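Local coordinates for ULam111 (Flavobacterium sp., PDB 5WUT), which probably hydrolyses the beta-1,3-glycosidic bonds of laminarin as a family 16 glycoside hydrolase with a beta-jelly-roll fold, at residues W36-H49 and A60-I72. Numbering follows the deposited sequence.
Sequences WGNSERQLYTKTNH and AKKEGTQYTSTRI
Arg71 runs from the Tyr44 ring to the Trp36 ring, both on the preceding segment 36-49. Its CB sits squarely over the centre of the Tyr44 ring, 3.4 Å from the centroid, in a CH-pi contact, while Gln42 CG lies on the opposite face, toward the rim. With CG anti to the backbone N (chi1 177°) and the chain extended as far as NE, CG comes nearest Tyr44 CE2 and CD passes 3.4 Å from that same atom. CD also lies over a face of the indole. NE approaches Trp36 CZ3 and forms a salt bridge with Glu26. The guanidinium is shifted past the indole rim, one of its faces turned to Trp36 CE3, which CZ and NH1 (3.8 Å) both approach, the two planes 28° apart. NH1 donates to one water held by Trp36 O and, weakly, to another that joins Glu40 OE1 and Tyr44 OH; this hydroxyl also bonds Asn205.

Strand 42-44 pairs in parallel with strand 66-69 through Leu43 N to Tyr67 O (2.8 Å), Ser69 N to Leu43 O and Thr45 N to Ser69 O. Past the strand, Asn48 ND2 donates to Thr68 OG1 (3.0 Å), and its OD1 accepts from Thr45 OG1 (2.6 Å), whose oxygen also accepts from Thr47 N in an ST turn. Backbone pairing thus attaches this short strand to the jelly roll, while Glu26 and nearby Glu40 probably help offset the arginine's charge beside two aromatic rings.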
ATOM      1  N   TRP A  36     -10.929  24.380  17.827  1.00 16.98           N
ATOM      2  CA  TRP A  36     -10.939  22.923  17.931  1.00 22.05           C
ATOM      3  C   TRP A  36      -9.602  22.288  18.286  1.00 22.07           C
ATOM      4  O   TRP A  36      -9.338  21.147  17.923  1.00 22.32           O
ATOM      5  CB  TRP A  36     -11.474  22.347  16.616  1.00 17.53           C
ATOM      6  CG  TRP A  36     -12.880  22.812  16.396  1.00 15.97           C
ATOM      7  CD1 TRP A  36     -13.284  23.874  15.648  1.00 14.18           C
ATOM      8  CD2 TRP A  36     -14.065  22.248  16.969  1.00 13.77           C
ATOM      9  NE1 TRP A  36     -14.657  24.010  15.708  1.00 13.61           N
ATOM     10  CE2 TRP A  36     -15.158  23.024  16.520  1.00 12.34           C
ATOM     11  CE3 TRP A  36     -14.310  21.160  17.817  1.00 17.62           C
ATOM     12  CZ2 TRP A  36     -16.472  22.738  16.884  1.00 14.01           C
ATOM     13  CZ3 TRP A  36     -15.617  20.884  18.181  1.00 17.95           C
ATOM     14  CH2 TRP A  36     -16.678  21.674  17.717  1.00 16.24           C
ATOM     15  N   GLY A  37      -8.793  22.999  19.063  1.00 22.15           N
ATOM     16  CA  GLY A  37      -7.578  22.408  19.590  1.00 23.56           C
ATOM     17  C   GLY A  37      -6.380  22.647  18.698  1.00 26.47           C
ATOM     18  O   GLY A  37      -5.246  22.385  19.093  1.00 28.32           O
ATOM     19  N   ASN A  38      -6.621  23.171  17.502  1.00 20.40           N
ATOM     20  CA  ASN A  38      -5.514  23.471  16.602  1.00 22.33           C
ATOM     21  C   ASN A  38      -5.668  24.811  15.905  1.00 20.25           C
ATOM     22  O   ASN A  38      -5.152  24.999  14.801  1.00 22.69           O
ATOM     23  CB  ASN A  38      -5.398  22.390  15.531  1.00 19.76           C
ATOM     24  CG  ASN A  38      -4.655  21.166  16.012  1.00 22.99           C
ATOM     25  OD1 ASN A  38      -3.448  21.220  16.259  1.00 22.73           O
ATOM     26  ND2 ASN A  38      -5.367  20.046  16.138  1.00 24.06           N
ATOM     27  N   SER A  39      -6.329  25.756  16.569  1.00 20.25           N
ATOM     28  CA  SER A  39      -6.432  27.126  16.075  1.00 15.91           C
ATOM     29  C   SER A  39      -7.010  27.203  14.651  1.00 18.65           C
ATOM     30  O   SER A  39      -6.590  28.014  13.832  1.00 18.33           O
ATOM     31  CB  SER A  39      -5.052  27.792  16.124  1.00 19.28           C
ATOM     32  OG  SER A  39      -5.174  29.195  16.159  1.00 20.12           O
ATOM     33  N   GLU A  40      -7.971  26.334  14.365  1.00 14.73           N
ATOM     34  CA  GLU A  40      -8.561  26.216  13.035  1.00 13.56           C
ATOM     35  C   GLU A  40      -9.498  27.351  12.626  1.00 15.52           C
ATOM     36  O   GLU A  40     -10.050  28.045  13.478  1.00 16.99           O
ATOM     37  CB  GLU A  40      -9.276  24.869  12.953  1.00 13.15           C
ATOM     38  CG  GLU A  40      -8.278  23.727  12.857  1.00 16.42           C
ATOM     39  CD  GLU A  40      -8.885  22.390  13.151  1.00 16.57           C
ATOM     40  OE1 GLU A  40     -10.130  22.304  13.271  1.00 16.02           O
ATOM     41  OE2 GLU A  40      -8.109  21.403  13.241  1.00 17.31           O
ATOM     42  N   ARG A  41      -9.648  27.542  11.314  1.00 12.67           N
ATOM     43  CA  ARG A  41     -10.447  28.657  10.802  1.00 12.99           C
ATOM     44  C   ARG A  41     -11.968  28.420  10.748  1.00 15.73           C
ATOM     45  O   ARG A  41     -12.742  29.375  10.863  1.00 16.83           O
ATOM     46  CB  ARG A  41      -9.977  29.053   9.399  1.00 16.25           C
ATOM     47  CG  ARG A  41      -8.510  29.459   9.315  1.00 16.61           C
ATOM     48  CD  ARG A  41      -8.207  30.132   7.999  1.00 14.40           C
ATOM     49  NE  ARG A  41      -6.767  30.321   7.829  1.00 15.76           N
ATOM     50  CZ  ARG A  41      -6.208  31.045   6.863  1.00 16.31           C
ATOM     51  NH1 ARG A  41      -6.956  31.698   5.975  1.00 14.65           N
ATOM     52  NH2 ARG A  41      -4.884  31.135   6.802  1.00 20.21           N
ATOM     53  N   GLN A  42     -12.402  27.176  10.564  1.00 16.01           N
ATOM     54  CA  GLN A  42     -13.810  26.931  10.244  1.00 14.56           C
ATOM     55  C   GLN A  42     -14.766  26.972  11.426  1.00 11.37           C
ATOM     56  O   GLN A  42     -14.408  26.638  12.556  1.00 12.38           O
ATOM     57  CB  GLN A  42     -13.959  25.573   9.540  1.00 12.03           C
ATOM     58  CG  GLN A  42     -13.932  24.366  10.484  1.00 12.65           C
ATOM     59  CD  GLN A  42     -12.565  24.097  11.076  1.00 12.20           C
ATOM     60  OE1 GLN A  42     -11.545  24.435  10.476  1.00 11.67           O
ATOM     61  NE2 GLN A  42     -12.536  23.476  12.255  1.00 12.66           N
ATOM     62  N   LEU A  43     -15.992  27.407  11.135  1.00 11.76           N
ATOM     63  CA  LEU A  43     -17.128  27.101  11.983  1.00 10.56           C
ATOM     64  C   LEU A  43     -17.776  25.861  11.409  1.00 10.46           C
ATOM     65  O   LEU A  43     -17.987  25.764  10.199  1.00 11.43           O
ATOM     66  CB  LEU A  43     -18.152  28.235  12.035  1.00 16.39           C
ATOM     67  CG  LEU A  43     -17.713  29.583  12.573  1.00 18.81           C
ATOM     68  CD1 LEU A  43     -18.944  30.478  12.686  1.00 21.76           C
ATOM     69  CD2 LEU A  43     -17.041  29.410  13.911  1.00 21.62           C
ATOM     70  N   TYR A  44     -18.081  24.908  12.273  1.00 10.68           N
ATOM     71  CA  TYR A  44     -18.770  23.715  11.824  1.00 10.95           C
ATOM     72  C   TYR A  44     -20.276  23.962  11.874  1.00 12.28           C
ATOM     73  O   TYR A  44     -20.776  24.610  12.803  1.00 12.71           O
ATOM     74  CB  TYR A  44     -18.368  22.525  12.674  1.00 10.96           C
ATOM     75  CG  TYR A  44     -16.989  21.982  12.377  1.00 11.06           C
ATOM     76  CD1 TYR A  44     -16.638  21.612  11.091  1.00  9.88           C
ATOM     77  CD2 TYR A  44     -16.056  21.809  13.390  1.00 10.15           C
ATOM     78  CE1 TYR A  44     -15.392  21.083  10.814  1.00 10.40           C
ATOM     79  CE2 TYR A  44     -14.801  21.283  13.118  1.00 11.55           C
ATOM     80  CZ  TYR A  44     -14.484  20.920  11.831  1.00 10.19           C
ATOM     81  OH  TYR A  44     -13.240  20.386  11.549  1.00 10.77           O
ATOM     82  N   THR A  45     -20.981  23.472  10.858  1.00 11.47           N
ATOM     83  CA  THR A  45     -22.405  23.755  10.704  1.00 12.67           C
ATOM     84  C   THR A  45     -23.200  22.499  10.412  1.00 12.93           C
ATOM     85  O   THR A  45     -22.621  21.426  10.241  1.00 12.73           O
ATOM     86  CB  THR A  45     -22.669  24.720   9.551  1.00 12.80           C
ATOM     87  OG1 THR A  45     -22.544  24.013   8.317  1.00 12.96           O
ATOM     88  CG2 THR A  45     -21.701  25.909   9.578  1.00 12.82           C
ATOM     89  N   LYS A  46     -24.520  22.649  10.307  1.00 13.96           N
ATOM     90  CA  LYS A  46     -25.396  21.565   9.851  1.00 13.27           C
ATOM     91  C   LYS A  46     -25.813  21.803   8.407  1.00 15.34           C
ATOM     92  O   LYS A  46     -26.655  21.079   7.850  1.00 16.29           O
ATOM     93  CB  LYS A  46     -26.652  21.449  10.731  1.00 14.37           C
ATOM     94  CG  LYS A  46     -26.403  21.033  12.162  1.00 16.82           C
ATOM     95  CD  LYS A  46     -27.717  20.694  12.854  1.00 19.79           C
ATOM     96  CE  LYS A  46     -28.417  21.914  13.407  1.00 25.96           C
ATOM     97  NZ  LYS A  46     -29.567  21.472  14.250  1.00 31.53           N
ATOM     98  N   THR A  47     -25.227  22.826   7.798  1.00 14.88           N
ATOM     99  CA  THR A  47     -25.615  23.233   6.453  1.00 16.10           C
ATOM    100  C   THR A  47     -24.476  23.153   5.434  1.00 17.28           C
ATOM    101  O   THR A  47     -24.553  23.741   4.350  1.00 21.02           O
ATOM    102  CB  THR A  47     -26.184  24.671   6.470  1.00 20.39           C
ATOM    103  OG1 THR A  47     -25.276  25.526   7.173  1.00 22.76           O
ATOM    104  CG2 THR A  47     -27.528  24.696   7.178  1.00 19.86           C
ATOM    105  N   ASN A  48     -23.419  22.405   5.757  1.00 14.03           N
ATOM    106  CA  ASN A  48     -22.307  22.235   4.825  1.00 14.05           C
ATOM    107  C   ASN A  48     -22.184  20.817   4.254  1.00 13.65           C
ATOM    108  O   ASN A  48     -21.196  20.490   3.602  1.00 15.43           O
ATOM    109  CB  ASN A  48     -20.982  22.625   5.495  1.00 12.01           C
ATOM    110  CG  ASN A  48     -20.728  24.125   5.457  1.00 11.48           C
ATOM    111  OD1 ASN A  48     -21.407  24.892   6.142  1.00 15.34           O
ATOM    112  ND2 ASN A  48     -19.728  24.541   4.676  1.00 13.36           N
ATOM    113  N   HIS A  49     -23.186  19.982   4.483  1.00 12.83           N
ATOM    114  CA  HIS A  49     -23.132  18.624   3.946  1.00 11.86           C
ATOM    115  C   HIS A  49     -24.399  18.283   3.176  1.00 15.04           C
ATOM    116  O   HIS A  49     -25.443  18.918   3.353  1.00 15.97           O
ATOM    117  CB  HIS A  49     -22.966  17.620   5.068  1.00 13.30           C
ATOM    118  CG  HIS A  49     -24.216  17.464   5.859  1.00 14.41           C
ATOM    119  ND1 HIS A  49     -24.633  18.411   6.765  1.00 14.66           N
ATOM    120  CD2 HIS A  49     -25.177  16.512   5.826  1.00 13.18           C
ATOM    121  CE1 HIS A  49     -25.795  18.041   7.277  1.00 13.17           C
ATOM    122  NE2 HIS A  49     -26.144  16.891   6.729  1.00 13.33           N
ATOM    123  N   ALA A  60     -16.324  22.247   2.141  1.00 10.85           N
ATOM    124  CA  ALA A  60     -15.634  23.345   2.806  1.00 10.34           C
ATOM    125  C   ALA A  60     -15.838  24.601   1.968  1.00 10.66           C
ATOM    126  O   ALA A  60     -15.609  24.576   0.765  1.00 12.36           O
ATOM    127  CB  ALA A  60     -14.147  23.026   2.964  1.00 11.52           C
ATOM    128  N   LYS A  61     -16.319  25.666   2.608  1.00 10.91           N
ATOM    129  CA  LYS A  61     -16.663  26.898   1.901  1.00 13.69           C
ATOM    130  C   LYS A  61     -16.005  28.104   2.542  1.00 13.04           C
ATOM    131  O   LYS A  61     -15.735  28.121   3.737  1.00 14.35           O
ATOM    132  CB  LYS A  61     -18.179  27.120   1.889  1.00 16.41           C
ATOM    133  CG  LYS A  61     -19.012  25.982   1.317  1.00 16.72           C
ATOM    134  CD  LYS A  61     -20.501  26.346   1.379  1.00 20.85           C
ATOM    135  CE  LYS A  61     -21.398  25.130   1.630  1.00 23.07           C
ATOM    136  NZ  LYS A  61     -22.798  25.523   2.018  1.00 30.00           N
ATOM    137  N   LYS A  62     -15.786  29.133   1.729  1.00 13.04           N
ATOM    138  CA  LYS A  62     -15.388  30.426   2.244  1.00 13.37           C
ATOM    139  C   LYS A  62     -16.396  31.477   1.773  1.00 13.97           C
ATOM    140  O   LYS A  62     -16.671  31.593   0.584  1.00 17.62           O
ATOM    141  CB  LYS A  62     -13.977  30.778   1.787  1.00 13.38           C
ATOM    142  CG  LYS A  62     -13.470  32.099   2.360  1.00 17.58           C
ATOM    143  CD  LYS A  62     -12.211  32.556   1.631  1.00 19.33           C
ATOM    144  CE  LYS A  62     -11.713  33.894   2.159  1.00 23.11           C
ATOM    145  NZ  LYS A  62     -12.401  35.024   1.470  1.00 24.98           N
ATOM    146  N   GLU A  63     -16.961  32.204   2.729  1.00 14.68           N
ATOM    147  CA  GLU A  63     -17.955  33.238   2.456  1.00 19.13           C
ATOM    148  C   GLU A  63     -17.525  34.489   3.218  1.00 17.04           C
ATOM    149  O   GLU A  63     -17.570  34.545   4.450  1.00 16.43           O
ATOM    150  CB  GLU A  63     -19.350  32.743   2.862  1.00 22.00           C
ATOM    151  CG  GLU A  63     -19.880  31.652   1.908  1.00 27.38           C
ATOM    152  CD  GLU A  63     -20.754  30.580   2.580  1.00 31.71           C
ATOM    153  OE1 GLU A  63     -20.444  30.148   3.716  1.00 36.41           O
ATOM    154  OE2 GLU A  63     -21.752  30.159   1.960  1.00 34.65           O
ATOM    155  N   GLY A  64     -17.061  35.497   2.486  1.00 20.28           N
ATOM    156  CA  GLY A  64     -16.431  36.624   3.141  1.00 19.88           C
ATOM    157  C   GLY A  64     -15.149  36.149   3.784  1.00 18.68           C
ATOM    158  O   GLY A  64     -14.321  35.505   3.129  1.00 23.02           O
ATOM    159  N   THR A  65     -14.981  36.425   5.071  1.00 16.55           N
ATOM    160  CA  THR A  65     -13.864  35.846   5.804  1.00 18.15           C
ATOM    161  C   THR A  65     -14.296  34.695   6.705  1.00 15.22           C
ATOM    162  O   THR A  65     -13.530  34.248   7.552  1.00 18.63           O
ATOM    163  CB  THR A  65     -13.134  36.875   6.668  1.00 22.05           C
ATOM    164  OG1 THR A  65     -14.065  37.527   7.543  1.00 21.45           O
ATOM    165  CG2 THR A  65     -12.418  37.900   5.793  1.00 26.74           C
ATOM    166  N   GLN A  66     -15.532  34.236   6.534  1.00 13.93           N
ATOM    167  CA  GLN A  66     -16.023  33.086   7.287  1.00 15.24           C
ATOM    168  C   GLN A  66     -15.803  31.776   6.523  1.00 12.62           C
ATOM    169  O   GLN A  66     -16.162  31.645   5.352  1.00 14.08           O
ATOM    170  CB  GLN A  66     -17.511  33.258   7.636  1.00 14.06           C
ATOM    171  CG  GLN A  66     -18.156  31.964   8.192  1.00 14.15           C
ATOM    172  CD  GLN A  66     -19.398  32.217   9.037  1.00 14.62           C
ATOM    173  OE1 GLN A  66     -20.479  31.690   8.760  1.00 18.33           O
ATOM    174  NE2 GLN A  66     -19.233  32.967  10.103  1.00 12.53           N
ATOM    175  N   TYR A  67     -15.162  30.824   7.194  1.00 12.14           N
ATOM    176  CA  TYR A  67     -14.985  29.479   6.671  1.00 12.69           C
ATOM    177  C   TYR A  67     -15.953  28.536   7.359  1.00  9.81           C
ATOM    178  O   TYR A  67     -16.124  28.630   8.568  1.00 13.06           O
ATOM    179  CB  TYR A  67     -13.557  29.002   6.904  1.00 12.48           C
ATOM    180  CG  TYR A  67     -12.498  29.814   6.200  1.00 13.33           C
ATOM    181  CD1 TYR A  67     -11.941  30.932   6.808  1.00 13.43           C
ATOM    182  CD2 TYR A  67     -12.047  29.454   4.932  1.00 12.26           C
ATOM    183  CE1 TYR A  67     -10.973  31.675   6.173  1.00 13.86           C
ATOM    184  CE2 TYR A  67     -11.058  30.195   4.281  1.00 14.11           C
ATOM    185  CZ  TYR A  67     -10.530  31.307   4.915  1.00 17.03           C
ATOM    186  OH  TYR A  67      -9.548  32.043   4.292  1.00 19.17           O
ATOM    187  N   THR A  68     -16.544  27.610   6.604  1.00 10.71           N
ATOM    188  CA  THR A  68     -17.480  26.643   7.179  1.00 10.64           C
ATOM    189  C   THR A  68     -17.253  25.223   6.659  1.00 11.56           C
ATOM    190  O   THR A  68     -16.786  25.019   5.542  1.00 10.88           O
ATOM    191  CB  THR A  68     -18.949  27.034   6.909  1.00 12.33           C
ATOM    192  OG1 THR A  68     -19.129  27.313   5.515  1.00 12.74           O
ATOM    193  CG2 THR A  68     -19.348  28.275   7.748  1.00 12.01           C
ATOM    194  N   SER A  69     -17.621  24.254   7.483  1.00 11.00           N
ATOM    195  CA  SER A  69     -17.448  22.856   7.116  1.00 10.56           C
ATOM    196  C   SER A  69     -18.332  22.013   8.022  1.00 11.58           C
ATOM    197  O   SER A  69     -19.219  22.555   8.689  1.00 10.41           O
ATOM    198  CB  SER A  69     -15.971  22.454   7.215  1.00 10.17           C
ATOM    199  OG  SER A  69     -15.738  21.192   6.579  1.00 10.85           O
ATOM    200  N   THR A  70     -18.087  20.700   8.037  1.00  8.98           N
ATOM    201  CA  THR A  70     -18.888  19.738   8.800  1.00 10.57           C
ATOM    202  C   THR A  70     -18.003  18.876   9.680  1.00  7.50           C
ATOM    203  O   THR A  70     -16.897  18.482   9.263  1.00 10.66           O
ATOM    204  CB  THR A  70     -19.692  18.798   7.868  1.00 10.97           C
ATOM    205  OG1 THR A  70     -20.406  19.575   6.900  1.00 11.21           O
ATOM    206  CG2 THR A  70     -20.676  17.900   8.657  1.00 11.68           C
ATOM    207  N   ARG A  71     -18.489  18.586  10.883  1.00  9.73           N
ATOM    208  CA  ARG A  71     -17.861  17.637  11.794  1.00  8.07           C
ATOM    209  C   ARG A  71     -18.955  16.826  12.481  1.00 10.67           C
ATOM    210  O   ARG A  71     -19.796  17.384  13.193  1.00  9.61           O
ATOM    211  CB  ARG A  71     -17.002  18.376  12.826  1.00  8.65           C
ATOM    212  CG  ARG A  71     -16.360  17.465  13.884  1.00 10.65           C
ATOM    213  CD  ARG A  71     -15.308  18.247  14.658  1.00 13.03           C
ATOM    214  NE  ARG A  71     -14.878  17.535  15.855  1.00 15.70           N
ATOM    215  CZ  ARG A  71     -13.646  17.605  16.358  1.00 14.56           C
ATOM    216  NH1 ARG A  71     -12.725  18.347  15.760  1.00 13.26           N
ATOM    217  NH2 ARG A  71     -13.338  16.932  17.456  1.00 17.13           N
ATOM    218  N   ILE A  72     -18.946  15.514  12.262  1.00 10.59           N
ATOM    219  CA  ILE A  72     -19.974  14.647  12.824  1.00 10.09           C
ATOM    220  C   ILE A  72     -19.323  13.488  13.557  1.00 10.00           C
ATOM    221  O   ILE A  72     -18.217  13.072  13.205  1.00 10.40           O
ATOM    222  CB  ILE A  72     -20.930  14.124  11.735  1.00  8.94           C
ATOM    223  CG1 ILE A  72     -20.167  13.459  10.579  1.00 11.21           C
ATOM    224  CG2 ILE A  72     -21.776  15.272  11.178  1.00 11.56           C
ATOM    225  CD1 ILE A  72     -21.105  12.691   9.636  1.00 11.95           C
TER
HETATM  226  O   HOH W   1     -10.064  18.145  16.886  1.00 24.92           O
HETATM  227  O   HOH W   2     -11.537  20.062  13.595  1.00 14.06           O
HETATM  228  O   HOH W   3     -14.609  31.301   9.971  1.00 15.47           O
HETATM  229  O   HOH W   4     -20.882  19.929  11.771  1.00 12.26           O
HETATM  230  O   HOH W   5     -22.912  20.415   7.665  1.00 13.21           O
HETATM  231  O   HOH W   6     -22.566  26.844   4.676  1.00 24.91           O